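PDB 4B7H: catalase from Corynebacterium glutamicum, which breaks hydrogen peroxide down to water and oxygen at a heme iron, and is inhibited by nitric oxide. Local coordinates for residues L128-Y131 against N136-I139; A327-N332 against N363-P368; A28-E33 against D49-E54; Q8-G13 against F320-Q325. All coordinates share one frame; numbering follows the deposited sequence.

Interaction 1 (L128-Y131 against N136-I139); sequences LRFY and NYDI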
loop_
_atom_site.group_PDB
_atom_site.type_symbol
_atom_site.label_atom_id
_atom_site.label_comp_id
_atom_site.label_asym_id
_atom_site.label_seq_id
_atom_site.Cartn_x
_atom_site.Cartn_y
_atom_site.Cartn_z
ATOM N N LEU A 128 24.998 7.796 -8.793
ATOM C CA LEU A 128 24.928 9.183 -9.244
ATOM C C LEU A 128 23.697 9.447 -10.086
ATOM O O LEU A 128 23.311 8.606 -10.898
ATOM C CB LEU A 128 26.151 9.490 -10.106
ATOM C CG LEU A 128 27.478 9.489 -9.357
ATOM C CD1 LEU A 128 28.603 9.133 -10.304
ATOM C CD2 LEU A 128 27.709 10.854 -8.716
ATOM N N ARG A 129 23.092 10.623 -9.900
ATOM C CA ARG A 129 22.110 11.160 -10.838
ATOM C C ARG A 129 22.633 12.460 -11.409
ATOM O O ARG A 129 23.057 13.343 -10.656
ATOM C CB ARG A 129 20.779 11.473 -10.146
ATOM C CG ARG A 129 19.884 12.406 -10.986
ATOM C CD ARG A 129 18.435 12.326 -10.528
ATOM N NE ARG A 129 17.971 10.951 -10.670
ATOM C CZ ARG A 129 16.982 10.404 -9.973
ATOM N NH1 ARG A 129 16.308 11.129 -9.086
ATOM N NH2 ARG A 129 16.669 9.127 -10.167
ATOM N N PHE A 130 22.588 12.584 -12.729
ATOM C CA PHE A 130 22.876 13.844 -13.389
ATOM C C PHE A 130 21.575 14.414 -13.938
ATOM O O PHE A 130 20.880 13.757 -14.722
ATOM C CB PHE A 130 23.907 13.630 -14.501
ATOM C CG PHE A 130 25.181 12.993 -14.017
ATOM C CD1 PHE A 130 26.075 13.719 -13.245
ATOM C CD2 PHE A 130 25.470 11.660 -14.296
ATOM C CE1 PHE A 130 27.243 13.143 -12.774
ATOM C CE2 PHE A 130 26.645 11.068 -13.823
ATOM C CZ PHE A 130 27.530 11.812 -13.060
ATOM N N TYR A 131 21.227 15.622 -13.492
ATOM C CA TYR A 131 19.992 16.267 -13.932
ATOM C C TYR A 131 20.268 16.975 -15.255
ATOM O O TYR A 131 20.494 18.188 -15.283
ATOM C CB TYR A 131 19.476 17.255 -12.873
ATOM C CG TYR A 131 19.054 16.608 -11.553
ATOM C CD1 TYR A 131 19.984 16.346 -10.542
ATOM C CD2 TYR A 131 17.721 16.282 -11.313
ATOM C CE1 TYR A 131 19.599 15.767 -9.338
ATOM C CE2 TYR A 131 17.321 15.698 -10.106
ATOM C CZ TYR A 131 18.265 15.452 -9.119
ATOM O OH TYR A 131 17.899 14.872 -7.924
ATOM N N ASN A 136 17.047 12.899 -16.638
ATOM C CA ASN A 136 17.923 12.408 -15.577
ATOM C C ASN A 136 18.708 11.206 -16.076
ATOM O O ASN A 136 18.126 10.223 -16.525
ATOM C CB ASN A 136 17.136 12.022 -14.318
ATOM C CG ASN A 136 16.463 13.217 -13.656
ATOM O OD1 ASN A 136 16.860 14.361 -13.887
ATOM N ND2 ASN A 136 15.443 12.956 -12.828
ATOM N N TYR A 137 20.031 11.302 -16.010
ATOM C CA TYR A 137 20.905 10.191 -16.359
ATOM C C TYR A 137 21.533 9.681 -15.073
ATOM O O TYR A 137 22.305 10.403 -14.425
ATOM C CB TYR A 137 21.995 10.656 -17.332
ATOM C CG TYR A 137 23.007 9.582 -17.683
ATOM C CD1 TYR A 137 22.636 8.243 -17.741
ATOM C CD2 TYR A 137 24.337 9.905 -17.945
ATOM C CE1 TYR A 137 23.557 7.258 -18.054
ATOM C CE2 TYR A 137 25.266 8.918 -18.258
ATOM C CZ TYR A 137 24.866 7.601 -18.310
ATOM O OH TYR A 137 25.783 6.623 -18.617
ATOM N N ASP A 138 21.188 8.457 -14.682
ATOM C CA ASP A 138 21.751 7.888 -13.464
ATOM C C ASP A 138 22.811 6.873 -13.817
ATOM O O ASP A 138 22.591 6.020 -14.684
ATOM C CB ASP A 138 20.684 7.168 -12.622
ATOM C CG ASP A 138 19.589 8.089 -12.111
ATOM O OD1 ASP A 138 19.675 9.326 -12.272
ATOM O OD2 ASP A 138 18.634 7.549 -11.519
ATOM N N ILE A 139 23.956 6.977 -13.149
ATOM C CA ILE A 139 24.954 5.913 -13.193
ATOM C C ILE A 139 24.994 5.310 -11.797
ATOM O O ILE A 139 25.576 5.878 -10.869
ATOM C CB ILE A 139 26.351 6.397 -13.640
ATOM C CG1 ILE A 139 26.259 7.083 -15.008
ATOM C CG2 ILE A 139 27.324 5.211 -13.683
ATOM C CD1 ILE A 139 27.569 7.668 -15.516
#
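R129 sets its CG trans to the backbone N (chi1 163°) and bends once, at chi3, while D138 puts its CG opposite the carbonyl carbon (chi1 -63°), which brings the two side chains alongside each other off the same face of a beta hairpin. The guanidinium takes the carboxylate side-on: NE lies 2.8 Å from D138 OD1 and NH2 2.9 Å from D138 OD2. Each oxygen uses its syn lone pair, and the two planes are nearly coplanar. On that face the N136 amide covers one side of the guanidinium in an almost parallel plane, with ND2 3.9 Å from R129 NE. N136 OD1 turns the other way, 3.3 Å from Y131 CD2, whose phenol OH bonds to V369 O. The strands 128-131 and 136-139 belong to the antiparallel barrel that forms the catalase core. L128-I139 and F130-Y137 are its hydrogen-bonded pairs here; R129-D138 and Y131-N136 are the non-hydrogen-bonded ones. The opposite face carries F130, Y137 and I139, with I139 CD1 at the edge of the F130 ring, 3.9 Å from CE2, and F130 CD2 4.2 Å from Y137 CD2; the Y137 phenol OH hydrogen-bonds Y228 OH. D138 OD2 also accepts from D329 N and N332 ND2, and R129 NH1 donates to N370 OD1. A buried ion pair so fully engaged probably keeps the carboxylate ionised and holds both charged groups in a fixed rotation.

Interaction 2 (A327-N332 against N363-P368); sequences ALDPGN and NYRDLP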
loop_
_atom_site.group_PDB
_atom_site.type_symbol
_atom_site.label_atom_id
_atom_site.label_comp_id
_atom_site.label_asym_id
_atom_site.label_seq_id
_atom_site.Cartn_x
_atom_site.Cartn_y
_atom_site.Cartn_z
ATOM N N ALA A 327 15.145 7.850 -6.118
ATOM C CA ALA A 327 14.900 6.600 -6.824
ATOM C C ALA A 327 15.940 6.470 -7.923
ATOM O O ALA A 327 15.692 6.815 -9.084
ATOM C CB ALA A 327 13.482 6.594 -7.411
ATOM N N LEU A 328 17.133 6.023 -7.550
ATOM C CA LEU A 328 18.234 5.936 -8.505
ATOM C C LEU A 328 18.067 4.656 -9.318
ATOM O O LEU A 328 17.734 3.609 -8.770
ATOM C CB LEU A 328 19.571 5.988 -7.767
ATOM C CG LEU A 328 19.822 7.375 -7.142
ATOM C CD1 LEU A 328 20.812 7.330 -5.982
ATOM C CD2 LEU A 328 20.308 8.371 -8.201
ATOM N N ASP A 329 18.279 4.741 -10.626
ATOM C CA ASP A 329 17.842 3.677 -11.527
ATOM C C ASP A 329 18.737 3.643 -12.769
ATOM O O ASP A 329 18.799 4.621 -13.509
ATOM C CB ASP A 329 16.378 3.972 -11.888
ATOM C CG ASP A 329 15.791 3.025 -12.918
ATOM O OD1 ASP A 329 16.445 2.033 -13.311
ATOM O OD2 ASP A 329 14.634 3.279 -13.329
ATOM N N PRO A 330 19.429 2.509 -13.014
ATOM C CA PRO A 330 20.328 2.449 -14.179
ATOM C C PRO A 330 19.564 2.544 -15.498
ATOM O O PRO A 330 20.156 2.838 -16.537
ATOM C CB PRO A 330 21.019 1.080 -14.036
ATOM C CG PRO A 330 20.104 0.276 -13.183
ATOM C CD PRO A 330 19.444 1.252 -12.243
ATOM N N GLY A 331 18.255 2.310 -15.457
ATOM C CA GLY A 331 17.419 2.481 -16.636
ATOM C C GLY A 331 17.183 3.932 -17.014
ATOM O O GLY A 331 16.638 4.223 -18.088
ATOM N N ASN A 332 17.572 4.849 -16.131
ATOM C CA ASN A 332 17.537 6.270 -16.447
ATOM C C ASN A 332 18.703 6.628 -17.365
ATOM O O ASN A 332 19.687 7.245 -16.938
ATOM C CB ASN A 332 17.565 7.106 -15.170
ATOM C CG ASN A 332 16.236 7.106 -14.451
ATOM O OD1 ASN A 332 15.184 6.865 -15.060
ATOM N ND2 ASN A 332 16.266 7.396 -13.156
ATOM N N ASN A 363 3.678 6.957 -8.205
ATOM C CA ASN A 363 4.012 8.288 -8.682
ATOM C C ASN A 363 5.311 8.846 -8.130
ATOM O O ASN A 363 5.496 10.059 -8.072
ATOM C CB ASN A 363 2.826 9.233 -8.466
ATOM C CG ASN A 363 1.751 9.023 -9.507
ATOM O OD1 ASN A 363 2.067 8.898 -10.685
ATOM N ND2 ASN A 363 0.486 8.945 -9.087
ATOM N N TYR A 364 6.232 7.944 -7.790
ATOM C CA TYR A 364 7.517 8.321 -7.227
ATOM C C TYR A 364 8.305 9.276 -8.113
ATOM O O TYR A 364 9.105 10.063 -7.605
ATOM C CB TYR A 364 8.364 7.082 -6.938
ATOM C CG TYR A 364 8.935 6.378 -8.158
ATOM C CD1 TYR A 364 8.203 5.412 -8.839
ATOM C CD2 TYR A 364 10.224 6.666 -8.613
ATOM C CE1 TYR A 364 8.732 4.751 -9.943
ATOM C CE2 TYR A 364 10.761 6.015 -9.721
ATOM C CZ TYR A 364 10.007 5.062 -10.381
ATOM O OH TYR A 364 10.547 4.406 -11.469
ATOM N N ARG A 365 8.081 9.216 -9.426
ATOM C CA ARG A 365 8.825 10.060 -10.364
ATOM C C ARG A 365 8.490 11.534 -10.193
ATOM O O ARG A 365 9.242 12.392 -10.652
ATOM C CB ARG A 365 8.517 9.679 -11.812
ATOM C CG ARG A 365 8.945 8.286 -12.227
ATOM C CD ARG A 365 10.372 8.235 -12.659
ATOM N NE ARG A 365 10.663 6.961 -13.307
ATOM C CZ ARG A 365 11.814 6.691 -13.908
ATOM N NH1 ARG A 365 12.762 7.619 -13.941
ATOM N NH2 ARG A 365 12.014 5.505 -14.470
ATOM N N ASP A 366 7.359 11.822 -9.549
ATOM C CA ASP A 366 6.896 13.193 -9.392
ATOM C C ASP A 366 7.455 13.877 -8.139
ATOM O O ASP A 366 7.295 15.090 -7.959
ATOM C CB ASP A 366 5.366 13.227 -9.380
ATOM C CG ASP A 366 4.758 12.807 -10.721
ATOM O OD1 ASP A 366 5.394 13.043 -11.772
ATOM O OD2 ASP A 366 3.645 12.243 -10.722
ATOM N N LEU A 367 8.080 13.111 -7.250
ATOM C CA LEU A 367 8.657 13.724 -6.057
ATOM C C LEU A 367 9.777 14.673 -6.458
ATOM O O LEU A 367 10.489 14.419 -7.434
ATOM C CB LEU A 367 9.213 12.668 -5.109
ATOM C CG LEU A 367 8.187 11.719 -4.497
ATOM C CD1 LEU A 367 8.912 10.670 -3.690
ATOM C CD2 LEU A 367 7.192 12.475 -3.625
ATOM N N PRO A 368 9.940 15.772 -5.715
ATOM C CA PRO A 368 10.938 16.790 -6.063
ATOM C C PRO A 368 12.318 16.249 -6.492
ATOM O O PRO A 368 12.837 16.681 -7.526
ATOM C CB PRO A 368 11.023 17.617 -4.782
ATOM C CG PRO A 368 9.584 17.612 -4.294
ATOM C CD PRO A 368 9.096 16.198 -4.580
HETATM O O HOH W 1 13.152 4.721 -11.603
HETATM O O HOH W 2 14.037 4.778 -16.399
#
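The type I beta turn D329-N332, which begins as an Asx turn with D329 OD1 accepting from G331 N at 2.8 Å, presents D329 and N332 to R365. The hydrogen bond that joins the two sides runs from R365 NH1 to N332 OD1, 2.8 Å long and nearly straight at 172°, with the oxygen in the guanidinium plane. D329 OD2 stands well out of that plane, 3.6 Å from R365 NH2, and so forms a long salt bridge of charges alone. E54 of a neighbouring subunit forms a further salt bridge with R365 NH2. R365 CG lies over one face of the Y364 ring, toward its rim, and the chain then bends at chi2 (-85°). Both residues sit in the short 3-10 segment beyond helix 343-359, whereas 327-332 follows helix 319-324 and carries L328 of the heme pocket; the contact therefore ties the loop lining the heme to the chain leaving the helix that bears Y352 of the nitric oxide site. Two waters fill in the polar side. Water 1 accepts from Y364 OH at 2.6 Å, donates to D329 OD2 at 2.7 Å and hovers over a face of the guanidinium. Water 2 lies at the guanidinium edge and accepts from R365 NH2 at 2.9 Å. Apart from these polar groups, A327 CB packs on the tyrosine, 3.5 Å from Y364 CD2, approaching the ring obliquely.

Interaction 3 (A28-E33 against D49-E54); sequences APVPSE and DIHLIE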
loop_
_atom_site.group_PDB
_atom_site.type_symbol
_atom_site.label_atom_id
_atom_site.label_comp_id
_atom_site.label_asym_id
_atom_site.label_seq_id
_atom_site.Cartn_x
_atom_site.Cartn_y
_atom_site.Cartn_z
ATOM N N ALA A 28 -5.888 24.656 10.631
ATOM C CA ALA A 28 -6.479 25.250 11.838
ATOM C C ALA A 28 -5.494 25.211 13.007
ATOM O O ALA A 28 -4.675 24.302 13.098
ATOM C CB ALA A 28 -7.771 24.544 12.204
ATOM N N PRO A 29 -5.564 26.203 13.905
ATOM C CA PRO A 29 -4.611 26.252 15.024
ATOM C C PRO A 29 -4.690 25.049 15.964
ATOM O O PRO A 29 -5.780 24.558 16.274
ATOM C CB PRO A 29 -5.018 27.523 15.783
ATOM C CG PRO A 29 -5.706 28.382 14.759
ATOM C CD PRO A 29 -6.416 27.408 13.842
ATOM N N VAL A 30 -3.527 24.584 16.412
ATOM C CA VAL A 30 -3.433 23.505 17.392
ATOM C C VAL A 30 -3.557 24.069 18.793
ATOM O O VAL A 30 -2.809 24.970 19.140
ATOM C CB VAL A 30 -2.072 22.782 17.303
ATOM C CG1 VAL A 30 -1.852 21.867 18.510
ATOM C CG2 VAL A 30 -1.968 21.986 16.023
ATOM N N PRO A 31 -4.502 23.550 19.600
ATOM C CA PRO A 31 -4.582 24.055 20.979
ATOM C C PRO A 31 -3.364 23.638 21.827
ATOM O O PRO A 31 -2.738 24.490 22.463
ATOM C CB PRO A 31 -5.875 23.423 21.516
ATOM C CG PRO A 31 -6.698 23.127 20.263
ATOM C CD PRO A 31 -5.666 22.717 19.243
ATOM N N SER A 32 -3.010 22.356 21.826
ATOM C CA SER A 32 -1.878 21.903 22.636
ATOM C C SER A 32 -1.095 20.766 22.003
ATOM O O SER A 32 -1.676 19.847 21.407
ATOM C CB SER A 32 -2.351 21.473 24.032
ATOM O OG SER A 32 -1.256 21.152 24.883
ATOM N N GLU A 33 0.226 20.831 22.164
ATOM C CA GLU A 33 1.112 19.727 21.808
ATOM C C GLU A 33 1.456 18.897 23.037
ATOM O O GLU A 33 2.234 17.949 22.939
ATOM C CB GLU A 33 2.419 20.250 21.201
ATOM C CG GLU A 33 2.264 21.034 19.910
ATOM C CD GLU A 33 1.811 20.187 18.728
ATOM O OE1 GLU A 33 1.576 18.961 18.885
ATOM O OE2 GLU A 33 1.716 20.751 17.615
ATOM N N ASP A 49 -10.431 14.264 20.114
ATOM C CA ASP A 49 -9.243 15.106 20.146
ATOM C C ASP A 49 -8.617 14.963 18.758
ATOM O O ASP A 49 -7.836 14.039 18.501
ATOM C CB ASP A 49 -8.276 14.708 21.264
ATOM C CG ASP A 49 -7.167 15.727 21.446
ATOM O OD1 ASP A 49 -6.775 16.336 20.422
ATOM O OD2 ASP A 49 -6.696 15.939 22.594
ATOM N N ILE A 50 -9.004 15.856 17.850
ATOM C CA ILE A 50 -8.666 15.692 16.441
ATOM C C ILE A 50 -7.157 15.742 16.239
ATOM O O ILE A 50 -6.585 14.916 15.523
ATOM C CB ILE A 50 -9.384 16.745 15.556
ATOM C CG1 ILE A 50 -10.902 16.650 15.751
ATOM C CG2 ILE A 50 -9.011 16.562 14.085
ATOM C CD1 ILE A 50 -11.676 17.805 15.144
ATOM N N HIS A 51 -6.509 16.700 16.887
ATOM C CA HIS A 51 -5.062 16.812 16.782
ATOM C C HIS A 51 -4.339 15.589 17.345
ATOM O O HIS A 51 -3.391 15.098 16.735
ATOM C CB HIS A 51 -4.558 18.093 17.446
ATOM C CG HIS A 51 -3.075 18.247 17.377
ATOM N ND1 HIS A 51 -2.385 18.250 16.183
ATOM C CD2 HIS A 51 -2.145 18.386 18.353
ATOM C CE1 HIS A 51 -1.093 18.386 16.427
ATOM N NE2 HIS A 51 -0.922 18.471 17.735
ATOM N N LEU A 52 -4.785 15.074 18.488
ATOM C CA LEU A 52 -4.151 13.879 19.051
ATOM C C LEU A 52 -4.142 12.733 18.045
ATOM O O LEU A 52 -3.108 12.102 17.803
ATOM C CB LEU A 52 -4.861 13.422 20.324
ATOM C CG LEU A 52 -4.362 12.103 20.919
ATOM C CD1 LEU A 52 -2.962 12.268 21.487
ATOM C CD2 LEU A 52 -5.345 11.600 21.984
ATOM N N ILE A 53 -5.301 12.458 17.460
ATOM C CA ILE A 53 -5.411 11.336 16.545
ATOM C C ILE A 53 -4.597 11.595 15.269
ATOM O O ILE A 53 -3.930 10.698 14.762
ATOM C CB ILE A 53 -6.882 10.986 16.234
ATOM C CG1 ILE A 53 -7.634 10.655 17.528
ATOM C CG2 ILE A 53 -6.959 9.845 15.226
ATOM C CD1 ILE A 53 -6.983 9.577 18.361
ATOM N N GLU A 54 -4.618 12.827 14.772
ATOM C CA GLU A 54 -3.882 13.152 13.555
ATOM C C GLU A 54 -2.369 13.007 13.782
ATOM O O GLU A 54 -1.639 12.467 12.937
ATOM C CB GLU A 54 -4.233 14.569 13.105
ATOM C CG GLU A 54 -3.599 15.007 11.808
ATOM C CD GLU A 54 -4.197 16.309 11.328
ATOM O OE1 GLU A 54 -5.288 16.281 10.722
ATOM O OE2 GLU A 54 -3.591 17.371 11.572
#
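H51, which buries by far the most surface in this contact, extends its ring from the first turn of helix 50-59 into the bend made by 28-33. Its CG is trans to the backbone N (chi1 179°), carrying the imidazole out toward V30 and E33. V30 comes over one face: its CG1 makes a CH-pi contact 3.8 Å from the centroid of the H51 ring, and its other methyl, CG2, lies nearer the CE1-ND1 side, 3.7 Å from H51 CE1. E33 meets the edge of the ring instead. H51 NE2 donates to E33 OE1 over 2.8 Å at 172°, with the oxygen in the imidazole plane, although the nitrogen approaches from above the carboxylate plane and the two flat groups are steeply inclined. Beside it, S32 O lies at the same ring edge, 3.4 Å from H51 CD2. This part of the chain belongs to the long N-terminal arm that catalases exchange in the tetramer, and residues of other subunits surround it: M153 of a third subunit packs on H51, and D410 of the second accepts from E33 N and bonds S32 OG. The helix itself starts with an N-cap, D49 OD1 receiving L52 N at 3.0 Å. E33 has further partners in its own chain, K55 forming a salt bridge with OE1 and T22 a hydrogen bond with OE2, which together with H51 fix the carboxylate's rotation.

Interaction 4 (Q8-G13 against F320-Q325); sequences QIVDRG and FAQIEQ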
loop_
_atom_site.group_PDB
_atom_site.type_symbol
_atom_site.label_atom_id
_atom_site.label_comp_id
_atom_site.label_asym_id
_atom_site.label_seq_id
_atom_site.Cartn_x
_atom_site.Cartn_y
_atom_site.Cartn_z
ATOM N N GLN A 8 18.594 24.702 -7.137
ATOM C CA GLN A 8 17.283 24.592 -7.774
ATOM C C GLN A 8 16.582 23.312 -7.342
ATOM O O GLN A 8 15.437 23.338 -6.885
ATOM C CB GLN A 8 17.442 24.614 -9.304
ATOM C CG GLN A 8 18.534 23.664 -9.850
ATOM C CD GLN A 8 18.698 23.735 -11.358
ATOM O OE1 GLN A 8 19.816 23.818 -11.867
ATOM N NE2 GLN A 8 17.588 23.689 -12.080
ATOM N N ILE A 9 17.292 22.199 -7.465
ATOM C CA ILE A 9 16.733 20.890 -7.172
ATOM C C ILE A 9 16.431 20.738 -5.678
ATOM O O ILE A 9 15.322 20.337 -5.291
ATOM C CB ILE A 9 17.698 19.768 -7.615
ATOM C CG1 ILE A 9 18.015 19.883 -9.109
ATOM C CG2 ILE A 9 17.130 18.399 -7.277
ATOM C CD1 ILE A 9 16.808 19.945 -9.966
ATOM N N VAL A 10 17.405 21.064 -4.830
ATOM C CA VAL A 10 17.240 20.794 -3.399
ATOM C C VAL A 10 16.269 21.735 -2.688
ATOM O O VAL A 10 15.830 21.438 -1.578
ATOM C CB VAL A 10 18.583 20.729 -2.629
ATOM C CG1 VAL A 10 19.494 19.657 -3.221
ATOM C CG2 VAL A 10 19.278 22.085 -2.617
ATOM N N ASP A 11 15.917 22.850 -3.324
ATOM C CA ASP A 11 14.939 23.753 -2.738
ATOM C C ASP A 11 13.494 23.347 -3.063
ATOM O O ASP A 11 12.562 23.825 -2.413
ATOM C CB ASP A 11 15.201 25.198 -3.168
ATOM C CG ASP A 11 16.391 25.820 -2.450
ATOM O OD1 ASP A 11 16.910 25.215 -1.485
ATOM O OD2 ASP A 11 16.793 26.931 -2.844
ATOM N N ARG A 12 13.304 22.449 -4.035
ATOM C CA ARG A 12 11.952 22.005 -4.413
ATOM C C ARG A 12 11.230 21.343 -3.244
ATOM O O ARG A 12 11.755 20.405 -2.635
ATOM C CB ARG A 12 11.994 20.988 -5.558
ATOM C CG ARG A 12 12.526 21.460 -6.898
ATOM C CD ARG A 12 12.823 20.215 -7.741
ATOM N NE ARG A 12 13.178 20.509 -9.123
ATOM C CZ ARG A 12 13.425 19.575 -10.035
ATOM N NH1 ARG A 12 13.373 18.294 -9.697
ATOM N NH2 ARG A 12 13.731 19.919 -11.274
ATOM N N GLY A 13 10.021 21.810 -2.941
ATOM C CA GLY A 13 9.189 21.172 -1.930
ATOM C C GLY A 13 9.400 21.642 -0.500
ATOM O O GLY A 13 8.681 21.222 0.406
ATOM N N PHE A 320 15.276 12.311 4.705
ATOM C CA PHE A 320 14.255 11.363 4.275
ATOM C C PHE A 320 13.681 11.770 2.924
ATOM O O PHE A 320 13.571 10.947 2.004
ATOM C CB PHE A 320 13.133 11.250 5.311
ATOM C CG PHE A 320 12.025 10.318 4.895
ATOM C CD1 PHE A 320 12.091 8.968 5.212
ATOM C CD2 PHE A 320 10.929 10.786 4.176
ATOM C CE1 PHE A 320 11.069 8.098 4.835
ATOM C CE2 PHE A 320 9.908 9.925 3.790
ATOM C CZ PHE A 320 9.984 8.576 4.119
ATOM N N ALA A 321 13.305 13.040 2.796
ATOM C CA ALA A 321 12.596 13.475 1.597
ATOM C C ALA A 321 13.453 13.401 0.340
ATOM O O ALA A 321 12.926 13.148 -0.745
ATOM C CB ALA A 321 12.041 14.880 1.771
ATOM N N GLN A 322 14.758 13.635 0.487
ATOM C CA GLN A 322 15.651 13.803 -0.661
ATOM C C GLN A 322 16.648 12.670 -0.886
ATOM O O GLN A 322 17.159 12.520 -1.996
ATOM C CB GLN A 322 16.387 15.140 -0.554
ATOM C CG GLN A 322 15.433 16.316 -0.613
ATOM C CD GLN A 322 16.122 17.630 -0.352
ATOM O OE1 GLN A 322 16.954 17.738 0.545
ATOM N NE2 GLN A 322 15.775 18.639 -1.132
ATOM N N ILE A 323 16.935 11.899 0.162
ATOM C CA ILE A 323 17.869 10.773 0.069
ATOM C C ILE A 323 17.128 9.440 0.207
ATOM O O ILE A 323 17.224 8.580 -0.670
ATOM C CB ILE A 323 19.024 10.863 1.095
ATOM C CG1 ILE A 323 19.787 12.182 0.929
ATOM C CG2 ILE A 323 19.952 9.668 0.956
ATOM C CD1 ILE A 323 20.420 12.384 -0.443
ATOM N N GLU A 324 16.359 9.266 1.280
ATOM C CA GLU A 324 15.627 8.005 1.417
ATOM C C GLU A 324 14.691 7.791 0.227
ATOM O O GLU A 324 14.582 6.675 -0.284
ATOM C CB GLU A 324 14.860 7.911 2.741
ATOM C CG GLU A 324 14.106 6.585 2.921
ATOM C CD GLU A 324 15.014 5.366 3.062
ATOM O OE1 GLU A 324 16.203 5.524 3.432
ATOM O OE2 GLU A 324 14.538 4.235 2.796
ATOM N N GLN A 325 14.049 8.870 -0.226
ATOM C CA GLN A 325 13.079 8.810 -1.324
ATOM C C GLN A 325 13.666 8.986 -2.728
ATOM O O GLN A 325 12.920 8.931 -3.713
ATOM C CB GLN A 325 11.987 9.867 -1.141
ATOM C CG GLN A 325 11.108 9.633 0.064
ATOM C CD GLN A 325 9.898 10.546 0.096
ATOM O OE1 GLN A 325 8.793 10.111 0.440
ATOM N NE2 GLN A 325 10.098 11.826 -0.254
HETATM O O HOH W 3 13.965 18.743 -3.341
#
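The backbones of V10 and Q322 come no nearer than 7.7 Å between CA atoms, and the gap is bridged by the glutamine side chain. Q322 leaves its helix with CG opposite the carbonyl carbon and runs extended from there, bringing its amide to the last turn of helix 7-11. NE2 donates to V10 O over 2.8 Å; the bond is bent (137°) and meets the carbonyl from the side, though the oxygen lies in the amide plane. The same nitrogen sits 3.8 Å from V10 CB. Its second donor bond goes to water 3, 2.9 Å from NE2, which passes hydrogen bonds on to I9 O and R12 O. One amide group thus serves carbonyls at the end of the N-terminal helix and just beyond it, directly at V10 and through water at I9 and R12. The partner helix 319-324, which follows barrel strand 305-314, has a wider pi-type turn, closed by Q325 N to F320 O at 3.1 Å. On the far side of the amide, Q322 OE1 accepts from N318 N. F389 of a neighbouring subunit packs on Q322, and Q386 of that subunit donates its N to Q325 OE1. The N-terminal helix gains further anchors on the same chain: D11 forms a salt bridge with R317, and R12, with I9 CD1 resting on a face of its guanidinium, donates to the carbonyls of P368, R371 and P372.

From the N terminus, helix 7-11 opens interaction 4, which closes only at helix 319-324 and so encloses both interaction 3 and interaction 1. Interaction 3 shuts the short loop between 28-33 and 49-54 in the N-terminal arm, about 28 Å from interaction 1 by nearest atoms. Interaction 1 then closes the tight hairpin of strands 125-132 and 135-142, and interaction 2 follows in series after interaction 4, spanning helix 343-359. Interactions 1, 2 and 4 touch one another and form a connected patch joining barrel, heme-side loop and N-terminal helix; Y131 packs against I9, for instance. Interaction 3 stands apart within the chain, and all four contacts have neighbours in the second subunit.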